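Local coordinates for protein restriction endonuclease R.BpuJI (Bacillus pumilus, PDB 2VLA) that recognises its specific DNA sequence through the N-terminal domain described here and, as the complete restriction endonuclease, probably cleaves DNA, at residues A[64-67]-A[68-71]; A[88-91]-A[92-95]; A[145-148]-A[149-153]; A[184-187]-A[188-192]; A[199-202]-A[203-207]. All coordinates share one frame; numbering follows the deposited sequence.

Contact 1: residues A[64-67]-A[68-71]. With nucleotides of chain B; nucleotides of chain C.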
# COMPACT_ATOMS: atom_id res chain seq x y z
N THR A 64 20.19 -8.07 -0.78
CA THR A 64 19.56 -6.76 -0.83
C THR A 64 19.12 -6.41 -2.22
O THR A 64 18.00 -5.92 -2.42
CB THR A 64 20.53 -5.71 -0.28
OG1 THR A 64 20.73 -6.00 1.10
CG2 THR A 64 20.03 -4.29 -0.45
N LEU A 65 19.97 -6.67 -3.20
CA LEU A 65 19.59 -6.43 -4.59
C LEU A 65 18.34 -7.25 -4.97
O LEU A 65 17.40 -6.73 -5.58
CB LEU A 65 20.77 -6.75 -5.53
CG LEU A 65 22.02 -5.86 -5.39
CD1 LEU A 65 23.18 -6.48 -6.15
CD2 LEU A 65 21.72 -4.46 -5.89
N ASP A 66 18.36 -8.54 -4.64
CA ASP A 66 17.24 -9.41 -4.90
C ASP A 66 15.97 -8.87 -4.22
O ASP A 66 14.89 -8.84 -4.82
CB ASP A 66 17.52 -10.83 -4.36
CG ASP A 66 18.52 -11.61 -5.22
OD1 ASP A 66 18.72 -11.26 -6.40
OD2 ASP A 66 19.05 -12.62 -4.72
N ASN A 67 16.09 -8.45 -2.98
CA ASN A 67 14.93 -7.96 -2.26
C ASN A 67 14.37 -6.67 -2.88
O ASN A 67 13.14 -6.51 -3.00
CB ASN A 67 15.25 -7.73 -0.77
CG ASN A 67 15.39 -9.02 0.04
OD1 ASN A 67 14.98 -10.11 -0.39
ND2 ASN A 67 15.88 -8.88 1.25
N HIS A 68 15.24 -5.76 -3.31
CA HIS A 68 14.75 -4.60 -4.06
C HIS A 68 13.93 -5.08 -5.27
O HIS A 68 12.84 -4.56 -5.56
CB HIS A 68 15.91 -3.72 -4.54
CG HIS A 68 16.34 -2.69 -3.55
ND1 HIS A 68 16.02 -1.36 -3.70
CD2 HIS A 68 17.12 -2.77 -2.44
CE1 HIS A 68 16.59 -0.67 -2.72
NE2 HIS A 68 17.24 -1.52 -1.93
N ARG A 69 14.49 -6.03 -6.02
CA ARG A 69 13.86 -6.47 -7.25
C ARG A 69 12.50 -7.07 -6.98
O ARG A 69 11.50 -6.72 -7.64
CB ARG A 69 14.73 -7.50 -7.96
CG ARG A 69 14.33 -7.76 -9.38
CD ARG A 69 15.17 -8.82 -10.02
NE ARG A 69 14.96 -10.10 -9.38
CZ ARG A 69 15.84 -10.70 -8.58
NH1 ARG A 69 17.02 -10.15 -8.38
NH2 ARG A 69 15.52 -11.85 -7.99
N THR A 70 12.44 -7.99 -6.02
CA THR A 70 11.19 -8.72 -5.82
C THR A 70 10.19 -7.94 -5.00
O THR A 70 9.02 -7.88 -5.36
CB THR A 70 11.41 -10.13 -5.22
OG1 THR A 70 11.82 -10.02 -3.85
CG2 THR A 70 12.46 -10.91 -6.04
N GLU A 71 10.64 -7.33 -3.91
CA GLU A 71 9.72 -6.70 -2.97
C GLU A 71 9.23 -5.36 -3.43
O GLU A 71 8.05 -5.02 -3.19
CB GLU A 71 10.37 -6.52 -1.60
CG GLU A 71 10.81 -7.79 -0.89
CD GLU A 71 11.16 -7.51 0.57
OE1 GLU A 71 10.24 -7.18 1.34
OE2 GLU A 71 12.38 -7.57 0.94
P DC B 5 8.41 -11.40 -3.10
OP1 DC B 5 8.09 -11.57 -4.53
OP2 DC B 5 9.35 -10.34 -2.70
O5' DC B 5 7.01 -11.30 -2.31
C5' DC B 5 6.83 -10.42 -1.24
C4' DC B 5 6.54 -11.15 0.04
O4' DC B 5 7.68 -12.00 0.37
C3' DC B 5 6.32 -10.28 1.25
O3' DC B 5 5.49 -10.96 2.19
C2' DC B 5 7.77 -10.10 1.72
C1' DC B 5 8.26 -11.53 1.58
N1 DC B 5 9.72 -11.66 1.54
C2 DC B 5 10.40 -12.38 2.54
O2 DC B 5 9.74 -12.95 3.43
N3 DC B 5 11.76 -12.45 2.48
C4 DC B 5 12.42 -11.83 1.52
N4 DC B 5 13.77 -11.93 1.51
C5 DC B 5 11.78 -11.08 0.51
C6 DC B 5 10.43 -11.03 0.55
P DC C 5 18.33 -1.41 1.58
OP1 DC C 5 18.70 -0.65 0.39
OP2 DC C 5 17.27 -2.42 1.41
O5' DC C 5 19.61 -2.11 2.25
C5' DC C 5 20.63 -1.37 2.95
C4' DC C 5 21.20 -2.30 3.98
O4' DC C 5 20.21 -2.51 5.04
C3' DC C 5 21.51 -3.69 3.42
O3' DC C 5 22.81 -4.07 3.93
C2' DC C 5 20.45 -4.60 3.97
C1' DC C 5 19.96 -3.90 5.21
N1 DC C 5 18.47 -3.98 5.47
C2 DC C 5 18.04 -4.21 6.76
O2 DC C 5 18.86 -4.46 7.66
N3 DC C 5 16.70 -4.21 7.04
C4 DC C 5 15.86 -3.91 6.06
N4 DC C 5 14.54 -3.89 6.37
C5 DC C 5 16.27 -3.68 4.75
C6 DC C 5 17.58 -3.68 4.48
P DG C 6 23.65 -5.28 3.27
OP1 DG C 6 25.08 -5.08 3.74
OP2 DG C 6 23.37 -5.39 1.83
O5' DG C 6 23.01 -6.57 3.97
C5' DG C 6 23.15 -6.77 5.35
C4' DG C 6 22.28 -7.88 5.80
O4' DG C 6 20.91 -7.42 5.70
C3' DG C 6 22.33 -9.17 4.97
O3' DG C 6 22.16 -10.28 5.83
C2' DG C 6 21.11 -9.05 4.08
C1' DG C 6 20.13 -8.41 5.07
N9 DG C 6 18.92 -7.84 4.52
C8 DG C 6 18.69 -7.41 3.25
N7 DG C 6 17.46 -6.98 3.07
C5 DG C 6 16.85 -7.14 4.30
C6 DG C 6 15.53 -6.88 4.74
O6 DG C 6 14.61 -6.42 4.04
N1 DG C 6 15.34 -7.21 6.06
C2 DG C 6 16.31 -7.71 6.90
N2 DG C 6 15.93 -7.94 8.16
N3 DG C 6 17.55 -7.97 6.50
C4 DG C 6 17.74 -7.68 5.20
O HOH W 1 14.16 -11.38 -2.85
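Asn67 and Glu71, one helical turn apart, run side by side into the DNA with their amide and carboxylate planes 87° apart. Glu71 OE2 lies against Asn67 CB at 3.3 Å. Each group then reads bases. Asn67 OD1 accepts from N4 of the cytosine DC5 of chain B at 2.9 Å, while Asn67 ND2 lies 3.1 Å from N7 of DG6 of chain C and donates to O6 of another guanine; Glu71 OE2 takes a cytosine N4 and a salt bridge from Lys17. A water bridges Asn67 OD1 and Thr70 OG1, and Thr70, with OG1 held between its backbone N and carbonyl carbon (chi1 71°), reaches OP2 of the same DC5 at 2.7 Å. The other strand is gripped at its backbone. His68 NE2 meets OP1 of DC5 of chain C at 2.9 Å in an almost straight bond near the ring plane, its ND1 being tied to Tyr29, and Thr64 OG1 donates to OP2 of DG6 of chain C at 2.8 Å. Turned from these bases, Asp66 and Arg69 form a salt bridge: NH1 meets OD1 at 2.8 Å on its anti side but tilted out of the carboxylate plane, carboxylate and guanidinium standing 75° apart; Asn49 binds both partners. The stretch belongs to helix 62-76, whose His68 and Arg69 pack on helix 41-56 while Asn67 and Glu71 rest on the loop residues Lys17 and Ile14.

Contact 2: residues A[88-91]-A[92-95]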
# COMPACT_ATOMS: atom_id res chain seq x y z
N PHE A 88 7.98 -8.59 -18.41
CA PHE A 88 7.60 -7.39 -19.15
C PHE A 88 7.52 -6.19 -18.21
O PHE A 88 7.17 -6.34 -17.05
CB PHE A 88 6.22 -7.58 -19.78
CG PHE A 88 6.17 -8.65 -20.84
CD1 PHE A 88 6.46 -8.35 -22.15
CD2 PHE A 88 5.83 -9.94 -20.51
CE1 PHE A 88 6.42 -9.34 -23.13
CE2 PHE A 88 5.77 -10.94 -21.49
CZ PHE A 88 6.07 -10.63 -22.79
N PRO A 89 7.74 -4.98 -18.75
CA PRO A 89 7.40 -3.77 -17.99
C PRO A 89 5.90 -3.67 -17.79
O PRO A 89 5.15 -4.01 -18.68
CB PRO A 89 7.89 -2.63 -18.89
CG PRO A 89 8.74 -3.28 -19.94
CD PRO A 89 8.24 -4.66 -20.09
N SER A 90 5.46 -3.22 -16.63
CA SER A 90 4.02 -3.09 -16.38
C SER A 90 3.45 -1.83 -16.99
O SER A 90 4.19 -0.93 -17.40
CB SER A 90 3.74 -3.06 -14.89
OG SER A 90 4.26 -1.87 -14.33
N GLY A 91 2.13 -1.75 -17.03
CA GLY A 91 1.44 -0.52 -17.43
C GLY A 91 1.87 0.69 -16.60
O GLY A 91 2.01 1.80 -17.12
N ARG A 92 2.04 0.49 -15.29
CA ARG A 92 2.41 1.60 -14.43
C ARG A 92 3.79 2.12 -14.78
O ARG A 92 4.02 3.34 -14.86
CB ARG A 92 2.36 1.19 -12.96
CG ARG A 92 2.55 2.35 -12.02
CD ARG A 92 2.43 1.95 -10.56
NE ARG A 92 1.04 1.62 -10.21
CZ ARG A 92 0.66 0.50 -9.61
NH1 ARG A 92 1.55 -0.43 -9.30
NH2 ARG A 92 -0.61 0.30 -9.32
N THR A 93 4.71 1.20 -15.05
CA THR A 93 6.05 1.58 -15.48
C THR A 93 6.00 2.30 -16.83
O THR A 93 6.62 3.35 -17.00
CB THR A 93 6.96 0.36 -15.58
OG1 THR A 93 7.18 -0.15 -14.28
CG2 THR A 93 8.34 0.73 -16.22
N ASN A 94 5.24 1.72 -17.78
CA ASN A 94 5.13 2.30 -19.11
C ASN A 94 4.63 3.76 -19.04
O ASN A 94 5.12 4.62 -19.77
CB ASN A 94 4.19 1.46 -19.98
CG ASN A 94 4.79 0.10 -20.39
OD1 ASN A 94 6.02 -0.07 -20.38
ND2 ASN A 94 3.94 -0.86 -20.75
N LYS A 95 3.66 4.02 -18.19
CA LYS A 95 3.11 5.37 -18.08
C LYS A 95 4.15 6.34 -17.52
O LYS A 95 4.31 7.45 -18.02
CB LYS A 95 1.85 5.36 -17.20
CG LYS A 95 1.26 6.73 -16.95
CD LYS A 95 -0.16 6.60 -16.32
CE LYS A 95 -0.73 7.97 -15.98
NZ LYS A 95 0.11 8.72 -15.00
O HOH W 2 4.65 -3.85 -21.32
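Ser90 caps the helix that Thr93 belongs to: this is an N-cap, where strand 86-89 gives way to helix 91-99. The close-packed part centres on the serine hydroxyl. With OG lying between its own backbone N and carbonyl carbon (chi1 67°), Ser90 swings the oxygen under the first turn, where it accepts from Thr93 N at 3.2 Å with an N-H...O angle of 166°. The same oxygen is hydrogen-bonded to Gly78 O, and Thr93 OG1 to Met79 O, so the cap is also fastened to the chain just before strand 80-83. The first helical bonds follow at once, Asn94 N to Ser90 O at 2.9 Å and Lys95 N to Gly91 O at 3.0 Å. An alanine here, lacking OG, is likely to leave both Thr93 N and Gly78 O without their side-chain partner and the start of the helix less firmly fixed. Arg92 belongs to the buried side too, its guanidinium leading away from the cap to a salt bridge with Asp108, a bond to Phe77 O and a cation-pi contact with Tyr277.

The outer side is thinner. Lys95 runs along the surface to Asp99, and Pro89 meets the helix chiefly through CB, which lies 3.5 Å from Asn94 OD1. Solvent adds a further link: one water donates to Pro89 O at 2.7 Å and accepts from Asn94 ND2 at 3.1 Å.

Contact 3: residues A[145-148]-A[149-153]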
# COMPACT_ATOMS: atom_id res chain seq x y z
N LEU A 145 -10.52 11.46 6.42
CA LEU A 145 -9.93 12.80 6.55
C LEU A 145 -10.92 13.89 6.11
O LEU A 145 -11.01 14.95 6.75
CB LEU A 145 -8.63 12.88 5.75
CG LEU A 145 -7.46 12.07 6.32
CD1 LEU A 145 -6.33 12.03 5.32
CD2 LEU A 145 -6.98 12.64 7.66
N LEU A 146 -11.66 13.65 5.02
CA LEU A 146 -12.69 14.61 4.57
C LEU A 146 -13.74 14.78 5.66
O LEU A 146 -14.14 15.89 5.98
CB LEU A 146 -13.37 14.14 3.29
CG LEU A 146 -12.57 14.31 2.00
CD1 LEU A 146 -13.22 13.51 0.90
CD2 LEU A 146 -12.44 15.78 1.60
N THR A 147 -14.18 13.66 6.21
CA THR A 147 -15.22 13.66 7.24
C THR A 147 -14.73 14.34 8.53
O THR A 147 -15.47 15.09 9.15
CB THR A 147 -15.72 12.23 7.51
OG1 THR A 147 -16.20 11.67 6.29
CG2 THR A 147 -16.86 12.20 8.57
N ALA A 148 -13.45 14.15 8.87
CA ALA A 148 -12.86 14.89 10.00
C ALA A 148 -12.94 16.40 9.76
O ALA A 148 -13.43 17.15 10.60
CB ALA A 148 -11.40 14.44 10.21
N ASP A 149 -12.52 16.85 8.58
CA ASP A 149 -12.59 18.28 8.27
C ASP A 149 -14.03 18.80 8.32
O ASP A 149 -14.30 19.89 8.81
CB ASP A 149 -11.99 18.57 6.89
CG ASP A 149 -10.49 18.60 6.90
OD1 ASP A 149 -9.90 18.65 8.01
OD2 ASP A 149 -9.88 18.62 5.81
N ASN A 150 -14.96 17.99 7.82
CA ASN A 150 -16.38 18.38 7.79
C ASN A 150 -16.94 18.55 9.20
O ASN A 150 -17.92 19.26 9.41
CB ASN A 150 -17.20 17.36 6.99
CG ASN A 150 -16.93 17.45 5.50
OD1 ASN A 150 -16.43 18.45 5.02
ND2 ASN A 150 -17.26 16.39 4.78
N ASN A 151 -16.33 17.85 10.15
CA ASN A 151 -16.73 17.89 11.53
C ASN A 151 -15.74 18.70 12.39
O ASN A 151 -15.75 18.60 13.63
CB ASN A 151 -16.87 16.47 12.06
CG ASN A 151 -18.12 15.81 11.59
OD1 ASN A 151 -19.18 16.01 12.18
ND2 ASN A 151 -18.05 15.09 10.50
N ASN A 152 -14.89 19.48 11.74
CA ASN A 152 -14.03 20.44 12.41
C ASN A 152 -13.10 19.81 13.44
O ASN A 152 -12.81 20.41 14.49
CB ASN A 152 -14.88 21.55 13.03
CG ASN A 152 -15.69 22.30 11.97
OD1 ASN A 152 -15.12 22.81 11.01
ND2 ASN A 152 -17.02 22.34 12.12
N ILE A 153 -12.55 18.64 13.11
CA ILE A 153 -11.43 18.09 13.88
C ILE A 153 -10.31 17.67 12.94
O ILE A 153 -10.51 17.53 11.72
CB ILE A 153 -11.84 16.90 14.78
CG1 ILE A 153 -12.25 15.69 13.94
CG2 ILE A 153 -12.96 17.31 15.74
CD1 ILE A 153 -12.29 14.40 14.71
O HOH W 3 -8.84 16.00 8.19
O HOH W 4 -18.20 14.17 5.66
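Asn151 places CG opposite its carbonyl carbon (chi1 -76°) and turns the amide across that bond, which carries ND2 back alongside Thr147. There it donates to Thr147 O at 2.9 Å, nearly straight and within the amide's own plane, although the donor stands tilted from the carbonyl plane. Thr147 CG2 lies beside the same nitrogen, the two side chains pointing the same way. The side-chain bond matters because the backbone is leaving the helix: Asn151 N makes just weak bonds to Thr147 O and Ala148 O. Termination is by a Schellman motif. Asn152, with positive phi (58°), is the C-prime residue; it reverses the chain so that Ile153 N reaches Ala148 O at 3.0 Å, from above the carbonyl plane, and Asn152 N bonds to Asp149 O at 3.0 Å. The hydrophobic counterpart of this closure is Ile153 CG1 packed on Ala148 CB at 4.0 Å. Water serves the flanks, one molecule donating to Leu145 O at 2.8 Å and weakly to Asp149 OD1, another accepting from Asn150 ND2 at 2.6 Å. Thr147 OG1 turns back to Gln143 O, and Asp149 OD2 is held by Tyr234. Within the fold, this end of helix 137-150 is wedged between strand 230-232, which meets Leu145, Leu146 and Asp149, and helix 177-189, whose Ile178 and Ile181 receive Thr147, Ala148 and Asn151; Leu146 also reaches helix 237-244.

Contact 4: residues A[184-187]-A[188-192]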
# COMPACT_ATOMS: atom_id res chain seq x y z
N ILE A 184 -13.91 8.95 17.71
CA ILE A 184 -12.74 9.74 18.08
C ILE A 184 -13.17 10.95 18.90
O ILE A 184 -12.59 11.25 19.92
CB ILE A 184 -11.91 10.17 16.84
CG1 ILE A 184 -11.26 8.92 16.21
CG2 ILE A 184 -10.83 11.22 17.22
CD1 ILE A 184 -10.52 9.17 14.90
N ILE A 185 -14.25 11.60 18.48
CA ILE A 185 -14.74 12.76 19.20
C ILE A 185 -15.20 12.38 20.63
O ILE A 185 -14.89 13.08 21.60
CB ILE A 185 -15.89 13.44 18.44
CG1 ILE A 185 -15.34 14.15 17.18
CG2 ILE A 185 -16.63 14.44 19.36
CD1 ILE A 185 -16.44 14.67 16.22
N GLU A 186 -15.88 11.25 20.76
CA GLU A 186 -16.31 10.79 22.09
C GLU A 186 -15.11 10.44 22.96
O GLU A 186 -15.04 10.84 24.13
CB GLU A 186 -17.23 9.58 21.98
CG GLU A 186 -17.73 9.07 23.34
CD GLU A 186 -18.44 7.74 23.25
OE1 GLU A 186 -19.63 7.72 22.86
OE2 GLU A 186 -17.81 6.71 23.58
N ASP A 187 -14.14 9.73 22.39
CA ASP A 187 -12.96 9.36 23.14
C ASP A 187 -12.20 10.60 23.63
O ASP A 187 -11.80 10.66 24.80
CB ASP A 187 -12.05 8.48 22.28
CG ASP A 187 -12.44 7.01 22.32
OD1 ASP A 187 -13.44 6.66 23.02
OD2 ASP A 187 -11.77 6.19 21.64
N ARG A 188 -12.03 11.58 22.76
CA ARG A 188 -11.32 12.81 23.15
C ARG A 188 -12.07 13.52 24.26
O ARG A 188 -11.45 14.11 25.15
CB ARG A 188 -11.16 13.74 21.96
CG ARG A 188 -10.19 13.24 20.91
CD ARG A 188 -10.02 14.23 19.79
NE ARG A 188 -9.09 13.75 18.78
CZ ARG A 188 -8.77 14.41 17.68
NH1 ARG A 188 -9.31 15.59 17.43
NH2 ARG A 188 -7.93 13.87 16.81
N SER A 189 -13.39 13.46 24.22
CA SER A 189 -14.21 14.14 25.24
C SER A 189 -14.06 13.48 26.60
O SER A 189 -14.37 14.08 27.64
CB SER A 189 -15.69 14.18 24.82
OG SER A 189 -16.32 12.94 25.06
N ASN A 190 -13.57 12.25 26.59
CA ASN A 190 -13.32 11.50 27.81
C ASN A 190 -11.84 11.43 28.10
O ASN A 190 -11.40 10.61 28.91
CB ASN A 190 -13.89 10.09 27.68
CG ASN A 190 -15.41 10.07 27.75
OD1 ASN A 190 -15.99 10.70 28.63
ND2 ASN A 190 -16.05 9.35 26.84
N ASP A 191 -11.07 12.28 27.43
CA ASP A 191 -9.60 12.35 27.61
C ASP A 191 -8.93 11.00 27.34
O ASP A 191 -7.93 10.65 27.99
CB ASP A 191 -9.26 12.86 29.01
CG ASP A 191 -9.79 14.26 29.26
OD1 ASP A 191 -9.60 15.14 28.39
OD2 ASP A 191 -10.41 14.48 30.32
N ILE A 192 -9.45 10.29 26.36
CA ILE A 192 -8.89 9.03 25.92
C ILE A 192 -8.11 9.24 24.63
O ILE A 192 -8.64 9.78 23.65
CB ILE A 192 -10.00 7.98 25.67
CG1 ILE A 192 -10.68 7.60 26.98
CG2 ILE A 192 -9.44 6.74 24.98
CD1 ILE A 192 -11.99 6.82 26.80
O HOH W 5 -15.32 7.12 24.87
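Over one face of the Arg188 guanidinium lies the methyl CG2 of Ile184, 3.4 Å from NE, the extended arginine running beside the isoleucine one turn earlier. The polar end of Arg188 goes to a salt bridge with Asp159 and a bond to Gln154 O. Two other flat groups, the Asp187 carboxylate and the Asn190 amide, share a water that donates to Asp187 OD1 and accepts from Asn190 ND2. Asp191, whose phi is positive, is the C-prime residue of a Schellman motif: Ile192 N bonds Asp187 O at 2.8 Å and Asp191 N bonds Arg188 O at 2.9 Å. Asn190 N also reaches Asp187 O, at 3.0 Å, from the face of that carbonyl opposite Ile192 N. Ser189 OG, placed between its backbone N and carbonyl carbon (chi1 79°), donates to Glu186 O at 2.6 Å. A glycine in place of Ile192 would probably keep the backbone bond but strip CB and CG2 from beside Asp187, opening a gap there. The last carbonyls of helix 177-189 are thus met by backbone and serine donors, while Asp187, bonded to Tyr163 and Lys183, probably has its negative charge partly balanced.

Contact 5: residues A[199-202]-A[203-207]. With nucleotides of chain B.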
# COMPACT_ATOMS: atom_id res chain seq x y z
N PRO A 199 3.02 -6.20 22.52
CA PRO A 199 3.79 -6.55 23.71
C PRO A 199 5.19 -6.99 23.36
O PRO A 199 5.36 -7.91 22.57
CB PRO A 199 3.00 -7.72 24.32
CG PRO A 199 1.75 -7.83 23.58
CD PRO A 199 1.82 -7.02 22.35
N GLY A 200 6.19 -6.36 23.95
CA GLY A 200 7.56 -6.75 23.72
C GLY A 200 8.11 -6.45 22.33
O GLY A 200 9.17 -6.92 21.99
N LYS A 201 7.39 -5.64 21.54
CA LYS A 201 7.82 -5.33 20.18
C LYS A 201 8.23 -3.88 20.03
O LYS A 201 7.69 -2.99 20.70
CB LYS A 201 6.70 -5.61 19.17
CG LYS A 201 6.06 -6.98 19.25
CD LYS A 201 7.03 -8.08 19.12
CE LYS A 201 7.55 -8.20 17.72
NZ LYS A 201 8.16 -9.56 17.44
N GLU A 202 9.17 -3.63 19.13
CA GLU A 202 9.62 -2.28 18.87
C GLU A 202 8.59 -1.54 18.03
O GLU A 202 7.72 -2.15 17.39
CB GLU A 202 10.97 -2.31 18.15
CG GLU A 202 12.14 -2.95 18.95
CD GLU A 202 12.34 -2.31 20.30
OE1 GLU A 202 12.32 -1.07 20.37
OE2 GLU A 202 12.50 -3.05 21.29
N THR A 203 8.68 -0.23 18.00
CA THR A 203 7.66 0.58 17.36
C THR A 203 7.60 0.34 15.84
O THR A 203 6.52 0.40 15.24
CB THR A 203 7.85 2.06 17.71
OG1 THR A 203 7.70 2.21 19.13
CG2 THR A 203 6.86 2.91 17.02
N SER A 204 8.71 -0.04 15.23
CA SER A 204 8.67 -0.34 13.79
C SER A 204 7.69 -1.49 13.47
O SER A 204 7.00 -1.45 12.45
CB SER A 204 10.06 -0.66 13.27
OG SER A 204 10.59 -1.83 13.88
N TYR A 205 7.64 -2.49 14.33
CA TYR A 205 6.73 -3.61 14.14
C TYR A 205 5.32 -3.11 14.11
O TYR A 205 4.53 -3.51 13.24
CB TYR A 205 6.92 -4.61 15.27
CG TYR A 205 6.07 -5.84 15.13
CD1 TYR A 205 6.45 -6.87 14.28
CD2 TYR A 205 4.89 -5.98 15.83
CE1 TYR A 205 5.69 -8.00 14.13
CE2 TYR A 205 4.09 -7.12 15.68
CZ TYR A 205 4.51 -8.13 14.82
OH TYR A 205 3.76 -9.27 14.63
N SER A 206 4.99 -2.21 15.01
CA SER A 206 3.65 -1.73 15.18
C SER A 206 3.23 -0.69 14.15
O SER A 206 2.05 -0.63 13.76
CB SER A 206 3.50 -1.11 16.56
OG SER A 206 3.82 -2.04 17.56
N MET A 207 4.17 0.15 13.72
CA MET A 207 3.83 1.37 13.03
C MET A 207 4.47 1.59 11.65
O MET A 207 3.96 2.38 10.87
CB MET A 207 4.12 2.58 13.92
CG MET A 207 3.07 2.83 14.99
SD MET A 207 1.48 3.29 14.33
CE MET A 207 1.88 4.90 13.63
P DG B 8 10.33 -7.94 14.65
OP1 DG B 8 9.43 -8.97 15.18
OP2 DG B 8 9.95 -6.54 14.82
O5' DG B 8 11.80 -8.09 15.24
C5' DG B 8 12.47 -9.34 15.12
C4' DG B 8 13.97 -9.15 15.11
O4' DG B 8 14.37 -8.51 13.87
C3' DG B 8 14.53 -8.28 16.21
O3' DG B 8 15.83 -8.79 16.62
C2' DG B 8 14.60 -6.88 15.57
C1' DG B 8 14.93 -7.20 14.12
N9 DG B 8 14.37 -6.35 13.08
C8 DG B 8 13.06 -5.94 12.95
N7 DG B 8 12.85 -5.26 11.87
C5 DG B 8 14.09 -5.25 11.22
C6 DG B 8 14.45 -4.73 9.97
O6 DG B 8 13.78 -4.12 9.16
N1 DG B 8 15.83 -4.95 9.69
C2 DG B 8 16.70 -5.64 10.49
N2 DG B 8 17.99 -5.75 10.03
N3 DG B 8 16.35 -6.17 11.66
C4 DG B 8 15.04 -5.94 11.95
P DT B 9 16.63 -8.09 17.74
OP1 DT B 9 17.63 -9.09 18.15
OP2 DT B 9 15.70 -7.50 18.74
O5' DT B 9 17.41 -6.90 17.03
C5' DT B 9 18.47 -7.17 16.14
C4' DT B 9 18.83 -5.92 15.40
O4' DT B 9 17.68 -5.42 14.68
C3' DT B 9 19.26 -4.75 16.27
O3' DT B 9 20.72 -4.75 16.34
C2' DT B 9 18.61 -3.50 15.61
C1' DT B 9 17.96 -4.06 14.36
N1 DT B 9 16.70 -3.41 13.96
C2 DT B 9 16.64 -2.78 12.75
O2 DT B 9 17.56 -2.66 11.97
N3 DT B 9 15.39 -2.27 12.44
C4 DT B 9 14.27 -2.32 13.23
O4 DT B 9 13.22 -1.82 12.85
C5 DT B 9 14.41 -3.00 14.48
C7 DT B 9 13.24 -3.13 15.42
C6 DT B 9 15.60 -3.53 14.77
O HOH W 6 5.19 -1.81 19.92
O HOH W 7 7.45 0.12 21.29
O HOH W 8 10.88 1.09 19.49
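Glu202, Lys201 and Tyr205 carry most of this contact, at the start of helix 203-219. Lys201 arches over the ring of Tyr205: bends at chi2 (-56°) and chi3 bring CE above the ring centre, 3.8 Å from the centroid of Tyr205, as a CH-pi contact. NZ goes on as a cation-pi partner over the same face and donates to OP1 of DG8 of chain B at 2.7 Å. The phosphate thus engages a lysine whose chain is steadied by an aromatic face, and the Tyr205 ring also meets His198 edge-to-face and Arg10 by cation-pi. Glu202 sits at the N-cap position. Its carbonyl O accepts a weak bond from Tyr205 N at 3.1 Å, and a water joins its OE1 to Thr203 N, so solvent stands between the acid and the first helical N-H. CB of Glu202 packs at 3.6 Å on the methyl C7 of the thymine DT9 of chain B, while Ser204 OG donates to O4 of that base at 2.8 Å. A lysine-phosphate bond beside side chains that meet O4 and the methyl group, both major-groove features of thymine, is consistent with the first turn of a helix-turn-helix recognition helix.

In the fold
From the N terminus, the five contacts follow in series; each is local, and none nests within or crosses another. Contact 1 lies inside helix 62-76 and closes no loop. Contact 2, about 18 Å from it between centres, turns strand 86-89 into helix 91-99. Contacts 3 and 4 end helices 137-150 and 177-189 by the same kind of turn, and these two meet directly: Ile153 CD1 lies 3.9 Å from Ile185 CG1. Contact 5 opens helix 203-219, the next helix after 177-189. Contacts 1 and 5, with centres about 24 Å apart, both touch the DNA; contacts 2, 3 and 4 stand back from it, their nearest atoms about 14 to 17 Å away.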